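Local atomic coordinates of GCN5-related N-acetyltransferase (Streptococcus suis, PDB entry 3G3S), a protein that probably transfers an acetyl group from acetyl-coenzyme A to an amine acceptor. Residues 60-65 against 87-92; 189-194 against 199-204. All blocks are in the same frame, centred on the assembly; numbering follows the deposited sequence.

The two contacts lie on opposite sides of the centre of the chain, about 35 Å apart between their centres and about 24 Å between nearest atoms, and they follow one another along the sequence. Interaction 1 (60-65 with 87-92) joins two helix ends at the surface, its centre about 23 Å from that of the chain. Interaction 2 (189-194 with 199-204) has its centre about 16 Å from the centre of the chain, inside the beta-alpha-beta unit that in GNAT relatives contributes the pyrophosphate-binding loop and helix start of the acetyl-coenzyme A site, and probably does so here. A cacodylate ion, probably from the crystallisation liquor, lies about 4 Å from the Val189 side chain and may mark a pocket.

Interaction 1 (60-65 against 87-92); sequences PHRDLL and EEVYGD
The Tyr90 ring meets helix 62-68 at its edge, where Leu65 CB lies near the ring plane, 3.5 Å from Tyr90 OH and 4.1 Å from Tyr90 CE2. One face of the ring is covered by its own neighbour, with Val89 CG1 3.5 Å above the plane over the ring centre, and Trp248 adds an edge-to-face ring contact. The second flat group is the Arg62 guanidinium. Glu88 OE2 sits at its edge, near its plane, while Val89 CG2 approaches obliquely, 3.6 Å from Arg62 NH2. The guanidinium and carboxylate planes are only 21° apart, yet Arg62 NH1 stays 4.1 Å from Glu88 OE2, beyond salt-bridge range.

In Arg62, CG lies between the backbone N and the carbonyl carbon (chi1 65°), and the chain bends at chi3, bringing the guanidinium beside Val89 and Glu88. The start of this helix is fixed by His61 at the N-cap, whose ND1 accepts from Asp63 N at 3.1 Å, the donor lying close to the imidazole plane. Helix 80-90 ends just after Tyr90, at Gly91 with positive phi. Deeper in, Leu65 continues the packing onto Leu85 and Ile86 of that same helix.

Water supplies the polar link between the segments, since they share no direct hydrogen bond. It donates to Arg62 O at 3.1 Å and to Tyr90 OH at 2.6 Å; Glu69 OE2 is hydrogen-bonded to the same hydroxyl. The phenol oxygen is therefore held by a water on one bond and a carboxylate on another, which, with Val89 on one face and Trp248, helps to set the position of the ring edge. At the exposed end, the gap between Arg62 and Glu88 probably leaves a weak, longer-range attraction between opposite charges.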
ATOM      1  N   PRO A  60       1.204 -26.899   4.102  1.00 20.71           N
ATOM      2  CA  PRO A  60       1.485 -26.966   5.541  1.00 22.75           C
ATOM      3  C   PRO A  60       2.954 -27.176   5.727  1.00 24.06           C
ATOM      4  O   PRO A  60       3.556 -27.912   4.951  1.00 25.45           O
ATOM      5  CB  PRO A  60       0.726 -28.204   6.013  1.00 22.39           C
ATOM      6  CG  PRO A  60      -0.270 -28.457   4.967  1.00 29.17           C
ATOM      7  CD  PRO A  60       0.301 -27.973   3.671  1.00 23.69           C
ATOM      8  N   HIS A  61       3.513 -26.484   6.709  1.00 24.03           N
ATOM      9  CA  HIS A  61       4.930 -26.507   7.003  1.00 22.23           C
ATOM     10  C   HIS A  61       5.173 -26.345   8.508  1.00 22.90           C
ATOM     11  O   HIS A  61       4.847 -25.321   9.081  1.00 26.66           O
ATOM     12  CB  HIS A  61       5.639 -25.384   6.259  1.00 24.04           C
ATOM     13  CG  HIS A  61       7.095 -25.642   6.102  1.00 30.51           C
ATOM     14  ND1 HIS A  61       7.965 -25.609   7.166  1.00 39.92           N
ATOM     15  CD2 HIS A  61       7.820 -26.022   5.030  1.00 36.48           C
ATOM     16  CE1 HIS A  61       9.175 -25.933   6.748  1.00 40.80           C
ATOM     17  NE2 HIS A  61       9.117 -26.178   5.454  1.00 42.58           N
ATOM     18  N   ARG A  62       5.823 -27.324   9.135  1.00 26.25           N
ATOM     19  CA  ARG A  62       5.953 -27.292  10.579  1.00 26.07           C
ATOM     20  C   ARG A  62       6.882 -26.193  11.086  1.00 25.41           C
ATOM     21  O   ARG A  62       6.695 -25.720  12.203  1.00 28.03           O
ATOM     22  CB  ARG A  62       6.330 -28.672  11.132  1.00 29.29           C
ATOM     23  CG  ARG A  62       7.684 -29.147  10.697  1.00 39.56           C
ATOM     24  CD  ARG A  62       8.024 -30.522  11.271  1.00 50.33           C
ATOM     25  NE  ARG A  62       7.046 -31.565  10.924  1.00 57.50           N
ATOM     26  CZ  ARG A  62       6.301 -32.272  11.776  1.00 59.16           C
ATOM     27  NH1 ARG A  62       5.450 -33.173  11.290  1.00 64.34           N
ATOM     28  NH2 ARG A  62       6.410 -32.128  13.102  1.00 64.59           N
ATOM     29  N   ASP A  63       7.840 -25.730  10.286  1.00 24.92           N
ATOM     30  CA  ASP A  63       8.708 -24.665  10.771  1.00 26.14           C
ATOM     31  C   ASP A  63       7.964 -23.341  10.973  1.00 26.20           C
ATOM     32  O   ASP A  63       8.339 -22.550  11.851  1.00 25.63           O
ATOM     33  CB  ASP A  63       9.900 -24.463   9.861  1.00 28.23           C
ATOM     34  CG  ASP A  63      10.884 -25.624   9.909  1.00 31.92           C
ATOM     35  OD1 ASP A  63      10.661 -26.599  10.670  1.00 39.65           O
ATOM     36  OD2 ASP A  63      11.875 -25.540   9.154  1.00 50.66           O
ATOM     37  N   LEU A  64       6.934 -23.082  10.170  1.00 24.66           N
ATOM     38  CA  LEU A  64       6.162 -21.864  10.366  1.00 23.79           C
ATOM     39  C   LEU A  64       5.328 -21.918  11.675  1.00 24.32           C
ATOM     40  O   LEU A  64       5.138 -20.908  12.363  1.00 25.96           O
ATOM     41  CB  LEU A  64       5.280 -21.587   9.133  1.00 23.28           C
ATOM     42  CG  LEU A  64       5.989 -21.192   7.820  1.00 28.36           C
ATOM     43  CD1 LEU A  64       4.977 -20.958   6.694  1.00 20.23           C
ATOM     44  CD2 LEU A  64       6.898 -19.951   8.000  1.00 27.21           C
ATOM     45  N   LEU A  65       4.808 -23.094  11.994  1.00 24.79           N
ATOM     46  CA  LEU A  65       4.086 -23.324  13.258  1.00 26.13           C
ATOM     47  C   LEU A  65       5.014 -23.070  14.447  1.00 26.09           C
ATOM     48  O   LEU A  65       4.617 -22.531  15.491  1.00 22.56           O
ATOM     49  CB  LEU A  65       3.544 -24.749  13.313  1.00 24.06           C
ATOM     50  CG  LEU A  65       2.520 -25.119  12.238  1.00 26.20           C
ATOM     51  CD1 LEU A  65       2.082 -26.558  12.250  1.00 19.61           C
ATOM     52  CD2 LEU A  65       1.279 -24.198  12.404  1.00 29.78           C
ATOM     53  N   GLU A  87      -3.038 -30.273  14.340  1.00 25.22           N
ATOM     54  CA  GLU A  87      -3.589 -31.253  15.280  1.00 23.89           C
ATOM     55  C   GLU A  87      -2.637 -32.395  15.470  1.00 26.08           C
ATOM     56  O   GLU A  87      -2.481 -32.881  16.578  1.00 28.77           O
ATOM     57  CB  GLU A  87      -4.929 -31.770  14.831  1.00 24.78           C
ATOM     58  CG  GLU A  87      -5.992 -30.662  14.884  1.00 22.26           C
ATOM     59  CD  GLU A  87      -7.333 -31.087  14.430  1.00 30.38           C
ATOM     60  OE1 GLU A  87      -7.512 -32.275  14.137  1.00 37.19           O
ATOM     61  OE2 GLU A  87      -8.224 -30.219  14.354  1.00 31.33           O
ATOM     62  N   GLU A  88      -2.021 -32.820  14.385  1.00 27.10           N
ATOM     63  CA  GLU A  88      -1.059 -33.903  14.428  1.00 26.97           C
ATOM     64  C   GLU A  88       0.159 -33.569  15.274  1.00 28.50           C
ATOM     65  O   GLU A  88       0.599 -34.377  16.111  1.00 28.67           O
ATOM     66  CB  GLU A  88      -0.600 -34.252  13.009  1.00 26.98           C
ATOM     67  CG  GLU A  88       0.524 -35.287  12.974  1.00 28.06           C
ATOM     68  CD  GLU A  88       0.858 -35.712  11.579  1.00 36.86           C
ATOM     69  OE1 GLU A  88       0.141 -36.594  11.057  1.00 42.97           O
ATOM     70  OE2 GLU A  88       1.839 -35.180  11.029  1.00 35.68           O
ATOM     71  N   VAL A  89       0.730 -32.400  15.029  1.00 27.38           N
ATOM     72  CA  VAL A  89       1.946 -31.987  15.729  1.00 24.72           C
ATOM     73  C   VAL A  89       1.744 -31.685  17.219  1.00 25.73           C
ATOM     74  O   VAL A  89       2.600 -32.028  18.038  1.00 26.93           O
ATOM     75  CB  VAL A  89       2.590 -30.758  15.074  1.00 22.82           C
ATOM     76  CG1 VAL A  89       3.758 -30.218  15.948  1.00 25.90           C
ATOM     77  CG2 VAL A  89       3.066 -31.058  13.633  1.00 26.83           C
ATOM     78  N   TYR A  90       0.622 -31.079  17.584  1.00 23.46           N
ATOM     79  CA  TYR A  90       0.400 -30.588  18.951  1.00 25.87           C
ATOM     80  C   TYR A  90      -0.650 -31.315  19.805  1.00 24.41           C
ATOM     81  O   TYR A  90      -0.717 -31.086  21.012  1.00 28.22           O
ATOM     82  CB  TYR A  90       0.072 -29.086  18.906  1.00 24.38           C
ATOM     83  CG  TYR A  90       1.173 -28.247  18.284  1.00 22.68           C
ATOM     84  CD1 TYR A  90       2.325 -27.911  19.000  1.00 22.21           C
ATOM     85  CD2 TYR A  90       1.084 -27.812  16.966  1.00 23.48           C
ATOM     86  CE1 TYR A  90       3.350 -27.165  18.418  1.00 27.20           C
ATOM     87  CE2 TYR A  90       2.098 -27.051  16.389  1.00 26.19           C
ATOM     88  CZ  TYR A  90       3.228 -26.740  17.104  1.00 26.01           C
ATOM     89  OH  TYR A  90       4.206 -25.980  16.502  1.00 24.85           O
ATOM     90  N   GLY A  91      -1.461 -32.170  19.199  1.00 23.67           N
ATOM     91  CA  GLY A  91      -2.415 -32.958  19.947  1.00 24.15           C
ATOM     92  C   GLY A  91      -3.216 -32.126  20.889  1.00 26.95           C
ATOM     93  O   GLY A  91      -3.843 -31.148  20.456  1.00 22.81           O
ATOM     94  N   ASP A  92      -3.159 -32.462  22.176  1.00 27.05           N
ATOM     95  CA  ASP A  92      -3.943 -31.743  23.208  1.00 29.96           C
ATOM     96  C   ASP A  92      -3.389 -30.361  23.543  1.00 26.67           C
ATOM     97  O   ASP A  92      -4.006 -29.643  24.324  1.00 28.47           O
ATOM     98  CB  ASP A  92      -4.076 -32.562  24.517  1.00 31.26           C
ATOM     99  CG  ASP A  92      -4.969 -33.784  24.369  1.00 41.65           C
ATOM    100  OD1 ASP A  92      -5.891 -33.782  23.512  1.00 53.51           O
ATOM    101  OD2 ASP A  92      -4.747 -34.750  25.139  1.00 50.32           O
TER
HETATM  102  O   HOH W   1       5.729 -27.200  14.724  1.00 44.63           O

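Interaction 2 (189-194 against 199-204); sequences VDTRED and GLAKAC
Val189 lays its CG1 methyl against the methyl of Ala201, with Val189 CG1 and Ala201 CB 3.6 Å apart. The contact belongs to a beta-alpha-beta unit, strand 184-191, helix 200-214 and the parallel strand 218-223, and joins the end of its first strand to the start of its helix. Arg196, Gly199 and Ala201 fit the Q/R-x-x-G-x-G/A signature of the GNAT family, whose loop and helix start hold the pyrophosphate of acetyl-coenzyme A in relatives; a similar role here is probable.

Two residues of one strand face straddle the alanine. With CG1 of Val189 anti to the backbone N (chi1 -178°), that branch reaches the helix, while Thr191 brings its hydroxyl oxygen, OG1, to 3.7 Å from Ala201 CB. The small side chain permits this closeness: Thr191 CA and Ala201 CA are 6.3 Å apart. Leu231 of helix 226-235 also touches Ala201, and Leu200 and Cys204 carry the helix face onto strands 162-167 and 170-181.

Beyond the strand end, Arg192 turns back on Asp194 in a side-on bidentate salt bridge. Arg192 NE donates to Asp194 OD1 at 2.8 Å with an N-H...O angle of 159°, nearly in the guanidinium plane, and Arg192 NH2 reaches Asp194 OD2 at 3.1 Å from a more tilted position; both oxygens use their syn lone pairs. Gln170 takes Arg192 NH1, while Thr191 O receives Arg196 NE from the loop.

The polar link at the helix start goes through Thr191 OG1, which is hydrogen-bonded to Ser173 OG on the adjoining strand. A water accepts from the first-turn amide Ala201 N at 3.2 Å and is hydrogen-bonded to Thr191 OG1 at 2.9 Å.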
ATOM      1  N   VAL A 189     -13.375  -5.157  20.412  1.00 25.96           N
ATOM      2  CA  VAL A 189     -14.307  -4.643  21.387  1.00 27.73           C
ATOM      3  C   VAL A 189     -14.106  -5.431  22.680  1.00 28.93           C
ATOM      4  O   VAL A 189     -13.989  -6.677  22.656  1.00 25.36           O
ATOM      5  CB  VAL A 189     -15.767  -4.776  20.922  1.00 30.07           C
ATOM      6  CG1 VAL A 189     -16.678  -4.194  21.957  1.00 31.51           C
ATOM      7  CG2 VAL A 189     -15.969  -4.075  19.583  1.00 25.49           C
ATOM      8  N   ASP A 190     -14.080  -4.721  23.811  1.00 28.20           N
ATOM      9  CA  ASP A 190     -13.913  -5.345  25.122  1.00 29.78           C
ATOM     10  C   ASP A 190     -14.738  -4.613  26.193  1.00 30.39           C
ATOM     11  O   ASP A 190     -14.848  -3.379  26.146  1.00 28.48           O
ATOM     12  CB  ASP A 190     -12.451  -5.272  25.529  1.00 31.19           C
ATOM     13  CG  ASP A 190     -11.541  -6.188  24.707  1.00 40.21           C
ATOM     14  OD1 ASP A 190     -11.723  -7.417  24.803  1.00 50.65           O
ATOM     15  OD2 ASP A 190     -10.597  -5.687  24.039  1.00 34.50           O
ATOM     16  N   THR A 191     -15.310  -5.363  27.140  1.00 26.45           N
ATOM     17  CA  THR A 191     -16.015  -4.796  28.266  1.00 27.64           C
ATOM     18  C   THR A 191     -15.543  -5.452  29.544  1.00 29.39           C
ATOM     19  O   THR A 191     -15.385  -6.663  29.597  1.00 27.75           O
ATOM     20  CB  THR A 191     -17.500  -4.979  28.116  1.00 30.42           C
ATOM     21  OG1 THR A 191     -17.898  -4.339  26.899  1.00 29.90           O
ATOM     22  CG2 THR A 191     -18.268  -4.368  29.307  1.00 26.61           C
ATOM     23  N   ARG A 192     -15.337  -4.658  30.590  1.00 28.28           N
ATOM     24  CA  ARG A 192     -14.850  -5.203  31.836  1.00 28.57           C
ATOM     25  C   ARG A 192     -15.937  -6.136  32.414  1.00 29.33           C
ATOM     26  O   ARG A 192     -17.124  -5.850  32.312  1.00 29.08           O
ATOM     27  CB  ARG A 192     -14.425  -4.072  32.762  1.00 25.98           C
ATOM     28  CG  ARG A 192     -13.419  -4.537  33.750  1.00 24.27           C
ATOM     29  CD  ARG A 192     -12.935  -3.411  34.589  1.00 28.92           C
ATOM     30  NE  ARG A 192     -13.940  -2.893  35.511  1.00 29.93           N
ATOM     31  CZ  ARG A 192     -13.748  -1.824  36.277  1.00 31.99           C
ATOM     32  NH1 ARG A 192     -12.640  -1.133  36.161  1.00 31.55           N
ATOM     33  NH2 ARG A 192     -14.698  -1.411  37.112  1.00 35.69           N
ATOM     34  N   GLU A 193     -15.528  -7.265  32.978  1.00 31.49           N
ATOM     35  CA  GLU A 193     -16.480  -8.322  33.425  1.00 32.77           C
ATOM     36  C   GLU A 193     -17.657  -7.807  34.233  1.00 35.02           C
ATOM     37  O   GLU A 193     -18.820  -8.144  33.964  1.00 34.18           O
ATOM     38  CB  GLU A 193     -15.735  -9.397  34.228  1.00 34.99           C
ATOM     39  N   ASP A 194     -17.351  -6.934  35.189  1.00 34.61           N
ATOM     40  CA  ASP A 194     -18.369  -6.367  36.069  1.00 33.67           C
ATOM     41  C   ASP A 194     -19.332  -5.404  35.388  1.00 33.32           C
ATOM     42  O   ASP A 194     -20.334  -5.048  35.985  1.00 36.84           O
ATOM     43  CB  ASP A 194     -17.726  -5.710  37.313  1.00 33.67           C
ATOM     44  CG  ASP A 194     -16.724  -4.629  36.980  1.00 37.71           C
ATOM     45  OD1 ASP A 194     -16.041  -4.699  35.924  1.00 36.00           O
ATOM     46  OD2 ASP A 194     -16.595  -3.715  37.815  1.00 37.09           O
ATOM     47  N   GLY A 199     -24.945  -3.340  27.377  1.00 39.00           N
ATOM     48  CA  GLY A 199     -24.984  -2.714  26.043  1.00 36.67           C
ATOM     49  C   GLY A 199     -23.899  -1.688  25.792  1.00 34.18           C
ATOM     50  O   GLY A 199     -24.004  -0.887  24.867  1.00 33.66           O
ATOM     51  N   LEU A 200     -22.850  -1.715  26.617  1.00 30.42           N
ATOM     52  CA  LEU A 200     -21.764  -0.788  26.459  1.00 27.89           C
ATOM     53  C   LEU A 200     -20.942  -1.073  25.190  1.00 26.94           C
ATOM     54  O   LEU A 200     -20.551  -0.145  24.473  1.00 26.16           O
ATOM     55  CB  LEU A 200     -20.879  -0.796  27.707  1.00 29.02           C
ATOM     56  CG  LEU A 200     -21.548  -0.396  29.038  1.00 32.41           C
ATOM     57  CD1 LEU A 200     -20.529  -0.298  30.145  1.00 26.61           C
ATOM     58  CD2 LEU A 200     -22.326   0.909  28.955  1.00 29.18           C
ATOM     59  N   ALA A 201     -20.659  -2.344  24.932  1.00 29.03           N
ATOM     60  CA  ALA A 201     -19.890  -2.753  23.744  1.00 31.08           C
ATOM     61  C   ALA A 201     -20.491  -2.207  22.436  1.00 31.57           C
ATOM     62  O   ALA A 201     -19.793  -1.672  21.578  1.00 31.23           O
ATOM     63  CB  ALA A 201     -19.804  -4.291  23.688  1.00 32.07           C
ATOM     64  N   LYS A 202     -21.807  -2.324  22.350  1.00 33.20           N
ATOM     65  CA  LYS A 202     -22.636  -1.904  21.230  1.00 34.07           C
ATOM     66  C   LYS A 202     -22.559  -0.386  21.024  1.00 33.08           C
ATOM     67  O   LYS A 202     -22.459   0.092  19.905  1.00 31.96           O
ATOM     68  CB  LYS A 202     -24.052  -2.372  21.567  1.00 33.96           C
ATOM     69  CG  LYS A 202     -25.120  -2.251  20.539  1.00 42.21           C
ATOM     70  CD  LYS A 202     -26.467  -2.799  21.112  1.00 46.07           C
ATOM     71  CE  LYS A 202     -27.070  -1.900  22.225  1.00 54.41           C
ATOM     72  NZ  LYS A 202     -28.142  -2.542  23.070  1.00 58.01           N
ATOM     73  N   ALA A 203     -22.575   0.369  22.119  1.00 32.55           N
ATOM     74  CA  ALA A 203     -22.468   1.809  22.045  1.00 29.41           C
ATOM     75  C   ALA A 203     -21.088   2.263  21.562  1.00 27.82           C
ATOM     76  O   ALA A 203     -20.997   3.155  20.718  1.00 28.51           O
ATOM     77  CB  ALA A 203     -22.797   2.445  23.417  1.00 30.11           C
ATOM     78  N   CYS A 204     -20.011   1.699  22.110  0.60 26.31           N
ATOM     79  CA  CYS A 204     -18.678   2.118  21.668  0.60 25.95           C
ATOM     80  C   CYS A 204     -18.339   1.569  20.278  0.60 24.16           C
ATOM     81  O   CYS A 204     -17.554   2.182  19.572  0.60 23.81           O
ATOM     82  CB  CYS A 204     -17.582   1.772  22.708  0.60 25.54           C
ATOM     83  SG  CYS A 204     -17.558   0.092  23.320  0.60 26.83           S
TER
HETATM   84  O   HOH W   2     -20.709  -5.104  26.589  1.00 30.62           O